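Local coordinates for 3-oxoacyl-[acyl-carrier-protein] synthase 3 (Micrococcus luteus NCTC 2665, PDB 4EWP) that probably catalyses the first condensation of fatty acid synthesis, joining an acyl-CoA starter to malonyl-ACP with release of carbon dioxide, at residues A[146-151]-A[172-177]; A[141-146]-A[177-182]. All blocks are in the same frame, centred on the assembly; numbering follows the deposited sequence.

How the contacts relate
Both contacts join the same two antiparallel neighbours, strand 144-152 and strand 170-180, and meet end to end at Leu146 and Val177; their centres lie about 15 Å apart, and Ile176 CG2 packs on Val145 O where one passes into the other. Contact 1 is the core part: every residue that touches is buried, four backbone hydrogen bonds hold it, and small or branched apolar side chains do the rest. In contact 2, farther from the chain centre and only partly buried, three backbone bonds remain; toward the outer end the chemistry changes, with an arginine and a histidine against alanine methyls, while a valine pair remains at the inner end. Along the chain, contact 1 is nested within the loop that contact 2 closes.

Contact 1: residues A[146-151]-A[172-177]; sequences LVVGVE and AGAVIV
Ala172 meets Val150 methyl to methyl, its CB 3.7 Å from Val150 CG2: at chi1 51° CG1 sits between the backbone N and the carbonyl carbon, and CG2, anti to N, is the branch that touches. Gly173 pairs with Gly149 through two bonds, Gly173 N to Gly149 O and Gly149 N to Gly173 O, the second the more bent at 153°. With glycine on each strand, no side chain rises from this rung. Ala174 returns to the face of Ala172, where its CB touches Val148 CG2 at 3.9 Å, while its CA makes a bent CA-H...O contact with Val147 O. Val175 forms the second doubly bonded pair: its N reaches Val147 O at 2.8 Å, and its O takes Val147 N almost straight, at 176°. Both side chains project to the opposite face, toward helix 125-138. Last, Ile176 crosses the Leu146 side chain at a slant, CG1 to Leu146 CD1 3.9 Å, on the alanine face, which helix 62-76 packs against. Helices on both sides of a mixed sheet with strand order 1-5-4-2-3 mark one half of the duplicated thiolase fold, and Gly149 lies about 10 Å from the side chains of Cys123 and His275, two of the three predicted catalytic residues.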
# COMPACT_ATOMS: atom_id res chain seq x y z
N LEU A 146 -10.78 4.74 -8.75
CA LEU A 146 -10.27 6.04 -8.35
C LEU A 146 -8.83 5.88 -7.90
O LEU A 146 -8.53 5.00 -7.10
CB LEU A 146 -11.11 6.60 -7.20
CG LEU A 146 -10.57 7.88 -6.57
CD1 LEU A 146 -10.71 9.09 -7.51
CD2 LEU A 146 -11.26 8.12 -5.26
N VAL A 147 -7.92 6.71 -8.43
CA VAL A 147 -6.52 6.71 -7.98
C VAL A 147 -6.16 8.09 -7.45
O VAL A 147 -6.36 9.10 -8.13
CB VAL A 147 -5.55 6.34 -9.13
CG1 VAL A 147 -4.11 6.35 -8.62
CG2 VAL A 147 -5.90 4.98 -9.71
N VAL A 148 -5.65 8.14 -6.23
CA VAL A 148 -5.29 9.41 -5.62
C VAL A 148 -3.84 9.38 -5.20
O VAL A 148 -3.43 8.53 -4.40
CB VAL A 148 -6.16 9.71 -4.38
CG1 VAL A 148 -5.78 11.05 -3.80
CG2 VAL A 148 -7.62 9.74 -4.77
N GLY A 149 -3.04 10.30 -5.73
CA GLY A 149 -1.69 10.49 -5.24
C GLY A 149 -1.79 11.66 -4.29
O GLY A 149 -2.28 12.72 -4.68
N VAL A 150 -1.36 11.48 -3.04
CA VAL A 150 -1.59 12.51 -2.02
C VAL A 150 -0.55 12.45 -0.91
O VAL A 150 -0.15 11.37 -0.49
CB VAL A 150 -3.04 12.42 -1.43
CG1 VAL A 150 -3.37 10.99 -0.97
CG2 VAL A 150 -3.24 13.41 -0.29
N GLU A 151 -0.08 13.61 -0.47
CA GLU A 151 0.96 13.68 0.54
C GLU A 151 0.85 14.96 1.34
O GLU A 151 0.57 16.03 0.80
CB GLU A 151 2.35 13.66 -0.11
CG GLU A 151 2.66 12.50 -1.06
CD GLU A 151 2.97 11.20 -0.34
OE1 GLU A 151 2.66 11.08 0.86
OE2 GLU A 151 3.52 10.28 -0.98
N ALA A 172 -2.94 17.01 -3.32
CA ALA A 172 -3.52 15.76 -3.80
C ALA A 172 -3.88 15.88 -5.27
O ALA A 172 -4.31 16.94 -5.72
CB ALA A 172 -4.75 15.42 -2.99
N GLY A 173 -3.72 14.80 -6.00
CA GLY A 173 -4.11 14.77 -7.40
C GLY A 173 -4.82 13.47 -7.64
O GLY A 173 -4.36 12.42 -7.21
N ALA A 174 -5.96 13.52 -8.33
CA ALA A 174 -6.77 12.32 -8.47
C ALA A 174 -7.15 12.03 -9.91
O ALA A 174 -7.39 12.92 -10.69
CB ALA A 174 -8.03 12.41 -7.60
N VAL A 175 -7.24 10.75 -10.23
CA VAL A 175 -7.59 10.34 -11.57
C VAL A 175 -8.63 9.22 -11.49
O VAL A 175 -8.65 8.45 -10.52
CB VAL A 175 -6.29 9.92 -12.28
CG1 VAL A 175 -6.36 8.51 -12.83
CG2 VAL A 175 -5.84 10.99 -13.30
N ILE A 176 -9.52 9.15 -12.47
CA ILE A 176 -10.45 8.02 -12.55
C ILE A 176 -10.20 7.16 -13.79
O ILE A 176 -10.25 7.65 -14.92
CB ILE A 176 -11.93 8.46 -12.48
CG1 ILE A 176 -12.21 9.17 -11.15
CG2 ILE A 176 -12.83 7.23 -12.62
CD1 ILE A 176 -13.60 9.77 -11.08
N VAL A 177 -9.93 5.88 -13.57
CA VAL A 177 -9.66 4.99 -14.68
C VAL A 177 -10.90 4.15 -14.96
O VAL A 177 -11.44 3.51 -14.05
CB VAL A 177 -8.48 4.07 -14.36
CG1 VAL A 177 -8.22 3.12 -15.53
CG2 VAL A 177 -7.25 4.91 -14.01

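Contact 2: residues A[141-146]-A[177-182]; sequences TARHVL and VAASDE
Arg143 and Ala179 meet at the outer end of the strand pair, where Ala179 N donates to Arg143 O over 3.0 Å. The arginine side chain starts away from the other strand: CB points off it, and CG lies anti to the carbonyl carbon (chi1 -67°). CG and CD carry the chain outward, and a bend at chi3 (42°) swings NE and the guanidinium back. CZ comes within 4.1 Å of Ala179 CB, and NH1 closes to 3.7 Å from that same methyl, a van der Waals contact between the charged group and a methyl, on an arginine that is exposed to solvent. Beside it, His144 CD2 rests 3.7 Å from Ala178 CB. Further in, Val145 and Val177 exchange two backbone bonds, N to O each way, both 2.8 Å and in the carbonyl plane. Beyond the pair, Ser180 OG donates to Glu182 O as 177-182 leaves the sheet. The backbone N atoms of Arg143 and His144 both bond to Asp85 OD2, which ties the start of strand 144-152 to the residue just before strand 86-90. Val145 and Val177 lean on Ala133 of helix 125-138, Ala178 packs on Val17 of strand 13-22, and Thr141 touches Arg138 of the second subunit.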
# COMPACT_ATOMS: atom_id res chain seq x y z
N THR A 141 -12.16 -6.76 -13.11
CA THR A 141 -12.34 -6.71 -11.66
C THR A 141 -13.08 -5.44 -11.26
O THR A 141 -13.82 -5.41 -10.27
CB THR A 141 -10.98 -6.78 -10.94
OG1 THR A 141 -10.30 -7.98 -11.33
CG2 THR A 141 -11.16 -6.76 -9.41
N ALA A 142 -12.89 -4.38 -12.04
CA ALA A 142 -13.48 -3.08 -11.74
C ALA A 142 -13.81 -2.31 -13.04
O ALA A 142 -13.06 -2.37 -14.02
CB ALA A 142 -12.54 -2.25 -10.84
N ARG A 143 -14.92 -1.60 -13.04
CA ARG A 143 -15.29 -0.77 -14.19
C ARG A 143 -14.83 0.68 -14.01
O ARG A 143 -14.51 1.36 -14.98
CB ARG A 143 -16.79 -0.85 -14.44
CG ARG A 143 -17.28 -2.23 -14.89
CD ARG A 143 -18.70 -2.18 -15.44
NE ARG A 143 -18.90 -0.99 -16.28
CZ ARG A 143 -18.49 -0.89 -17.55
NH1 ARG A 143 -17.86 -1.91 -18.13
NH2 ARG A 143 -18.71 0.23 -18.23
N HIS A 144 -14.78 1.15 -12.77
CA HIS A 144 -14.32 2.50 -12.45
C HIS A 144 -13.40 2.50 -11.20
O HIS A 144 -13.82 2.10 -10.11
CB HIS A 144 -15.50 3.44 -12.20
CG HIS A 144 -16.45 3.56 -13.36
ND1 HIS A 144 -17.58 2.79 -13.48
CD2 HIS A 144 -16.44 4.38 -14.44
CE1 HIS A 144 -18.23 3.12 -14.58
NE2 HIS A 144 -17.55 4.09 -15.18
N VAL A 145 -12.16 2.96 -11.36
CA VAL A 145 -11.19 2.93 -10.27
C VAL A 145 -10.72 4.34 -10.01
O VAL A 145 -10.33 5.07 -10.94
CB VAL A 145 -9.97 2.02 -10.63
CG1 VAL A 145 -8.92 1.98 -9.48
CG2 VAL A 145 -10.44 0.62 -10.96
N LEU A 146 -10.78 4.74 -8.75
CA LEU A 146 -10.27 6.04 -8.35
C LEU A 146 -8.83 5.88 -7.90
O LEU A 146 -8.53 5.00 -7.10
CB LEU A 146 -11.11 6.60 -7.20
CG LEU A 146 -10.57 7.88 -6.57
CD1 LEU A 146 -10.71 9.09 -7.51
CD2 LEU A 146 -11.26 8.12 -5.26
N VAL A 177 -9.93 5.88 -13.57
CA VAL A 177 -9.66 4.99 -14.68
C VAL A 177 -10.90 4.15 -14.96
O VAL A 177 -11.44 3.51 -14.05
CB VAL A 177 -8.48 4.07 -14.36
CG1 VAL A 177 -8.22 3.12 -15.53
CG2 VAL A 177 -7.25 4.91 -14.01
N ALA A 178 -11.34 4.14 -16.21
CA ALA A 178 -12.56 3.44 -16.55
C ALA A 178 -12.40 2.44 -17.71
O ALA A 178 -11.54 2.61 -18.59
CB ALA A 178 -13.67 4.44 -16.88
N ALA A 179 -13.26 1.43 -17.70
CA ALA A 179 -13.38 0.55 -18.86
C ALA A 179 -13.59 1.38 -20.13
O ALA A 179 -14.27 2.40 -20.11
CB ALA A 179 -14.54 -0.45 -18.67
N SER A 180 -13.01 0.93 -21.24
CA SER A 180 -13.09 1.69 -22.47
C SER A 180 -13.04 0.75 -23.67
O SER A 180 -12.50 -0.35 -23.58
CB SER A 180 -11.95 2.70 -22.52
OG SER A 180 -11.95 3.43 -23.74
N ASP A 181 -13.63 1.20 -24.78
CA ASP A 181 -13.59 0.48 -26.06
C ASP A 181 -12.25 0.66 -26.76
O ASP A 181 -11.74 -0.26 -27.40
CB ASP A 181 -14.69 0.98 -26.99
CG ASP A 181 -16.05 0.34 -26.70
OD1 ASP A 181 -16.08 -0.66 -25.95
OD2 ASP A 181 -17.07 0.84 -27.22
N GLU A 182 -11.69 1.86 -26.65
CA GLU A 182 -10.41 2.15 -27.28
C GLU A 182 -9.32 2.29 -26.23
O GLU A 182 -9.55 2.87 -25.17
CB GLU A 182 -10.51 3.42 -28.12
CG GLU A 182 -11.39 3.27 -29.36
CD GLU A 182 -10.75 2.40 -30.43
OE1 GLU A 182 -9.51 2.44 -30.58
OE2 GLU A 182 -11.49 1.68 -31.13